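Local coordinates for succinoglycan biosynthesis protein (Bacillus cereus ATCC 14579, PDB 2QGM), which is of unconfirmed function but is probably a hydrolase related to the erythromycin esterases, possibly with a part in succinoglycan biosynthesis, at residues A[76-82]-A[301-307]; A[186-190]-A[252-256]. All blocks are in the same frame, centred on the assembly; numbering follows the deposited sequence.

Contact 1: residues A[76-82]-A[301-307]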
# COMPACT_ATOMS: atom_id res chain seq x y z
N TYR A 76 -8.85 -10.17 -0.82
CA TYR A 76 -7.74 -9.22 -0.72
C TYR A 76 -7.41 -8.62 -2.08
O TYR A 76 -7.21 -9.35 -3.05
CB TYR A 76 -6.46 -9.88 -0.21
CG TYR A 76 -6.52 -10.41 1.20
CD1 TYR A 76 -7.16 -11.61 1.48
CD2 TYR A 76 -5.88 -9.74 2.24
CE1 TYR A 76 -7.15 -12.14 2.76
CE2 TYR A 76 -5.86 -10.27 3.53
CZ TYR A 76 -6.50 -11.47 3.78
OH TYR A 76 -6.43 -12.05 5.03
N VAL A 77 -7.37 -7.29 -2.15
CA VAL A 77 -7.04 -6.63 -3.41
C VAL A 77 -5.89 -5.64 -3.21
O VAL A 77 -5.98 -4.74 -2.37
CB VAL A 77 -8.25 -5.86 -4.00
CG1 VAL A 77 -7.80 -4.97 -5.17
CG2 VAL A 77 -9.31 -6.84 -4.50
N GLY A 78 -4.81 -5.82 -3.98
CA GLY A 78 -3.68 -4.91 -3.88
C GLY A 78 -3.86 -3.82 -4.92
O GLY A 78 -4.10 -4.13 -6.09
N LEU A 79 -3.76 -2.56 -4.51
CA LEU A 79 -3.94 -1.43 -5.41
C LEU A 79 -2.65 -0.62 -5.48
O LEU A 79 -2.36 0.18 -4.59
CB LEU A 79 -5.06 -0.52 -4.90
CG LEU A 79 -6.41 -1.17 -4.59
CD1 LEU A 79 -7.28 -0.18 -3.81
CD2 LEU A 79 -7.10 -1.59 -5.89
N GLY A 80 -1.88 -0.83 -6.54
CA GLY A 80 -0.61 -0.12 -6.67
C GLY A 80 -0.67 1.27 -7.30
O GLY A 80 -1.72 1.75 -7.70
N GLU A 81 0.50 1.90 -7.34
CA GLU A 81 0.67 3.22 -7.95
C GLU A 81 2.05 3.24 -8.60
O GLU A 81 3.06 2.84 -7.98
CB GLU A 81 0.52 4.33 -6.90
CG GLU A 81 1.25 4.08 -5.59
CD GLU A 81 0.81 5.04 -4.50
OE1 GLU A 81 -0.42 5.21 -4.32
OE2 GLU A 81 1.68 5.62 -3.82
N ASN A 82 2.10 3.68 -9.85
CA ASN A 82 3.34 3.71 -10.61
C ASN A 82 4.39 4.63 -10.01
O ASN A 82 5.59 4.38 -10.12
CB ASN A 82 3.07 4.10 -12.07
CG ASN A 82 4.04 3.44 -13.02
OD1 ASN A 82 5.06 2.90 -12.60
ND2 ASN A 82 3.72 3.48 -14.32
N THR A 301 -10.49 -6.88 2.28
CA THR A 301 -9.35 -5.99 2.46
C THR A 301 -8.67 -5.43 1.23
O THR A 301 -8.37 -6.14 0.27
CB THR A 301 -8.26 -6.68 3.29
OG1 THR A 301 -8.85 -7.11 4.52
CG2 THR A 301 -7.11 -5.72 3.59
N MSE A 302 -8.41 -4.13 1.28
CA MSE A 302 -7.74 -3.41 0.22
C MSE A 302 -6.35 -3.04 0.71
O MSE A 302 -6.20 -2.55 1.83
CB MSE A 302 -8.50 -2.14 -0.14
CG MSE A 302 -9.93 -2.35 -0.64
SE MSE A 302 -10.93 -0.68 -0.63
CE MSE A 302 -11.27 -0.62 1.26
N VAL A 303 -5.33 -3.28 -0.11
CA VAL A 303 -3.97 -2.91 0.25
C VAL A 303 -3.51 -1.81 -0.71
O VAL A 303 -3.33 -2.04 -1.91
CB VAL A 303 -3.01 -4.12 0.17
CG1 VAL A 303 -1.56 -3.68 0.46
CG2 VAL A 303 -3.45 -5.18 1.17
N TRP A 304 -3.35 -0.62 -0.17
CA TRP A 304 -2.91 0.55 -0.94
C TRP A 304 -1.42 0.73 -0.71
O TRP A 304 -0.98 0.97 0.42
CB TRP A 304 -3.67 1.79 -0.46
CG TRP A 304 -3.23 3.09 -1.09
CD1 TRP A 304 -1.99 3.64 -1.07
CD2 TRP A 304 -4.08 4.04 -1.76
NE1 TRP A 304 -2.00 4.88 -1.67
CE2 TRP A 304 -3.28 5.14 -2.10
CE3 TRP A 304 -5.44 4.06 -2.09
CZ2 TRP A 304 -3.79 6.27 -2.77
CZ3 TRP A 304 -5.95 5.17 -2.75
CH2 TRP A 304 -5.12 6.26 -3.09
N ALA A 305 -0.63 0.62 -1.77
CA ALA A 305 0.81 0.77 -1.63
C ALA A 305 1.41 0.98 -3.01
O ALA A 305 0.70 0.99 -4.00
CB ALA A 305 1.40 -0.49 -0.99
N HIS A 306 2.73 1.15 -3.06
CA HIS A 306 3.40 1.33 -4.33
C HIS A 306 3.32 0.01 -5.10
O HIS A 306 3.16 -1.05 -4.51
CB HIS A 306 4.86 1.69 -4.11
CG HIS A 306 5.56 2.18 -5.34
ND1 HIS A 306 5.92 1.34 -6.38
CD2 HIS A 306 5.92 3.42 -5.72
CE1 HIS A 306 6.47 2.06 -7.34
NE2 HIS A 306 6.48 3.32 -6.97
N ASN A 307 3.43 0.08 -6.43
CA ASN A 307 3.43 -1.12 -7.27
C ASN A 307 4.41 -2.14 -6.70
O ASN A 307 4.14 -3.33 -6.64
CB ASN A 307 3.90 -0.81 -8.69
CG ASN A 307 2.79 -0.28 -9.58
OD1 ASN A 307 1.61 -0.33 -9.24
ND2 ASN A 307 3.17 0.22 -10.75
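Two parallel central strands of a mixed beta-sheet, 76-79 and 301-304, pair here and then deliver their C-terminal loops side by side. Y76, V77, G78 and L79 lie opposite T301, M302, V303 and W304. V77 uses both its backbone N and its backbone O toward strand 301-304: N to T301 O at 2.9 Å, O to V303 N at 2.8 Å. L79 N then reaches V303 O at 2.7 Å with an almost straight N-H, after which the pairing fades into a weak bond from A305 N to L79 O.

Past the strands, side chains take over. The ring of H306 swings beneath the E81 carbonyl, CG anti to the backbone N (chi1 -167°), and E81 O sits 3.4 Å above the ring plane, over its centre. That same oxygen accepts N307 N at 3.2 Å, the donor standing 38° out of the carbonyl plane. H306 also caps the helix that begins at N307, through ND1 to I308 N, while its NE2 bonds I410 O. E81 turns back toward the strand with CG lodged between backbone N and carbonyl carbon (chi1 45°), which brings OE1 within 3.1 Å of W304 NE1, carboxylate and indole planes being steeply inclined. Y140 OH hydrogen-bonds both W304 NE1 and E81 OE2, and K93 forms a salt bridge with E81 OE1 and a cation-pi contact with W304. On the face carrying L79 and M302, helix 87-104 covers the selenomethionine.

Buried polar residues gathered at the C-terminal ends of adjacent parallel strands are typical of pockets in alpha/beta folds, consistent with a functional site in this Ere-like protein.

Contact 2: residues A[186-190]-A[252-256]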
# COMPACT_ATOMS: atom_id res chain seq x y z
N TYR A 186 -4.49 1.10 27.70
CA TYR A 186 -5.31 -0.10 27.85
C TYR A 186 -4.95 -0.85 29.13
O TYR A 186 -5.83 -1.24 29.90
CB TYR A 186 -5.14 -1.03 26.65
CG TYR A 186 -5.76 -2.39 26.89
CD1 TYR A 186 -7.14 -2.56 26.82
CD2 TYR A 186 -4.98 -3.48 27.22
CE1 TYR A 186 -7.73 -3.79 27.09
CE2 TYR A 186 -5.55 -4.72 27.50
CZ TYR A 186 -6.92 -4.87 27.43
OH TYR A 186 -7.50 -6.09 27.71
N VAL A 187 -3.65 -1.05 29.35
CA VAL A 187 -3.17 -1.75 30.53
C VAL A 187 -3.54 -1.03 31.83
O VAL A 187 -3.97 -1.65 32.79
CB VAL A 187 -1.64 -1.91 30.49
CG1 VAL A 187 -1.13 -2.54 31.79
CG2 VAL A 187 -1.25 -2.78 29.30
N ARG A 188 -3.39 0.29 31.84
CA ARG A 188 -3.71 1.08 33.03
C ARG A 188 -5.19 0.97 33.42
O ARG A 188 -5.53 1.01 34.60
CB ARG A 188 -3.36 2.55 32.79
CG ARG A 188 -3.56 3.45 34.01
CD ARG A 188 -3.02 4.85 33.75
NE ARG A 188 -3.66 5.48 32.60
CZ ARG A 188 -3.02 5.91 31.52
NH1 ARG A 188 -1.70 5.79 31.43
NH2 ARG A 188 -3.70 6.46 30.53
N LEU A 189 -6.04 0.80 32.42
CA LEU A 189 -7.47 0.70 32.64
C LEU A 189 -7.98 -0.71 32.89
O LEU A 189 -8.75 -0.95 33.82
CB LEU A 189 -8.21 1.30 31.44
CG LEU A 189 -9.73 1.22 31.32
CD1 LEU A 189 -10.40 1.84 32.54
CD2 LEU A 189 -10.15 1.95 30.06
N HIS A 190 -7.53 -1.65 32.07
CA HIS A 190 -7.98 -3.03 32.18
C HIS A 190 -7.07 -4.03 32.87
O HIS A 190 -7.57 -4.98 33.48
CB HIS A 190 -8.34 -3.54 30.78
CG HIS A 190 -9.51 -2.83 30.16
ND1 HIS A 190 -10.81 -3.10 30.52
CD2 HIS A 190 -9.56 -1.84 29.24
CE1 HIS A 190 -11.62 -2.30 29.83
NE2 HIS A 190 -10.89 -1.53 29.05
N GLU A 252 -11.21 -2.08 22.38
CA GLU A 252 -9.99 -1.46 22.89
C GLU A 252 -8.85 -2.47 22.94
O GLU A 252 -7.73 -2.16 22.52
CB GLU A 252 -10.25 -0.90 24.29
CG GLU A 252 -11.38 0.12 24.35
CD GLU A 252 -11.77 0.44 25.78
OE1 GLU A 252 -10.87 0.85 26.56
OE2 GLU A 252 -12.96 0.30 26.12
N TYR A 253 -9.14 -3.66 23.45
CA TYR A 253 -8.14 -4.71 23.56
C TYR A 253 -7.51 -5.12 22.23
O TYR A 253 -6.29 -5.29 22.13
CB TYR A 253 -8.74 -5.95 24.23
CG TYR A 253 -7.87 -7.17 24.12
CD1 TYR A 253 -8.18 -8.20 23.24
CD2 TYR A 253 -6.70 -7.28 24.87
CE1 TYR A 253 -7.36 -9.32 23.11
CE2 TYR A 253 -5.87 -8.39 24.75
CZ TYR A 253 -6.20 -9.41 23.87
OH TYR A 253 -5.38 -10.51 23.76
N ILE A 254 -8.34 -5.30 21.21
CA ILE A 254 -7.86 -5.70 19.89
C ILE A 254 -6.75 -4.79 19.40
O ILE A 254 -5.69 -5.26 18.98
CB ILE A 254 -8.99 -5.66 18.84
CG1 ILE A 254 -10.10 -6.64 19.23
CG2 ILE A 254 -8.43 -6.03 17.47
CD1 ILE A 254 -9.65 -8.08 19.26
N TRP A 255 -6.97 -3.48 19.44
CA TRP A 255 -5.97 -2.55 18.96
C TRP A 255 -4.75 -2.43 19.87
O TRP A 255 -3.66 -2.14 19.40
CB TRP A 255 -6.58 -1.17 18.70
CG TRP A 255 -7.42 -1.12 17.47
CD1 TRP A 255 -8.79 -1.12 17.40
CD2 TRP A 255 -6.96 -1.09 16.10
NE1 TRP A 255 -9.20 -1.10 16.09
CE2 TRP A 255 -8.10 -1.08 15.27
CE3 TRP A 255 -5.69 -1.08 15.51
CZ2 TRP A 255 -8.02 -1.06 13.88
CZ3 TRP A 255 -5.60 -1.05 14.12
CH2 TRP A 255 -6.76 -1.04 13.31
N ALA A 256 -4.94 -2.66 21.17
CA ALA A 256 -3.81 -2.59 22.10
C ALA A 256 -2.89 -3.78 21.83
O ALA A 256 -1.67 -3.63 21.75
CB ALA A 256 -4.31 -2.63 23.53
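Y186 lays its ring against the first turn of helix 253-269, meeting Y253 and A256 together. Its CB and A256 CB approach to 3.6 Å, and the methyl also touches the near side of the ring at CG. Farther out, Y253 CA sits 4.2 Å from the centroid of the Y186 ring, an off-centre CH-pi contact. The phenol end continues along Y253, where Y186 CZ lies 3.5 Å from Y253 CD2. The two rings are inclined at 51°, with centroids 5.7 Å apart.

Near the solvent a looser polar contact adds to this apolar one. H190 NE2 donates a weak hydrogen bond, 3.4 Å long and bent to 151°, to E252 OE1, which lies at the edge of the imidazole in its plane. The carboxylate is turned well away from that plane, and L189 CD2 approaches the same oxygen at 3.7 Å. L189 CG lies over one face of the H190 ring, offset toward its rim.

What positions the first shell is mostly helical backbone. H190 N bonds Y186 O one turn back, placing both side chains on the side facing E252; likewise A256 N bonds E252 O. CG of Y186 stands anti to the backbone N (chi1 169°), projecting the ring across to the other helix. Beyond it, Y253 OH is held by the carbonyl of L237, in the segment that precedes the unmodelled residues 241-251, and Y186 touches L237 as well.

The C-terminal end of helix 177-190 thus packs on the N-terminal end of helix 253-269, a plain helix-helix packing in the helical periphery of an alpha/beta fold, with Y186 set against Y253 and A256 and the weak H190-E252 bond toward solvent.

How the contacts relate
From the N terminus, the chain passes two helices and a short strand before strand 76-79, whose partner in contact 1 is strand 301-304; segment 301-307 begins 219 residues after the end of 76-82. Most of the intervening chain is helical, and within it lies contact 2, which closes a much shorter excursion from 186-190 to 252-256. The two contacts are therefore nested, not crossed. Contact 1 joins neighbouring strands near the middle of the chain, about 5 Å from its centre; contact 2 ties helix ends at the surface, about 27 Å out. Their centres lie about 30 Å apart and they do not touch. Helix 276-297 connects them indirectly, packing on Y76 and V303 of contact 1 and on I254 and W255 of 252-256.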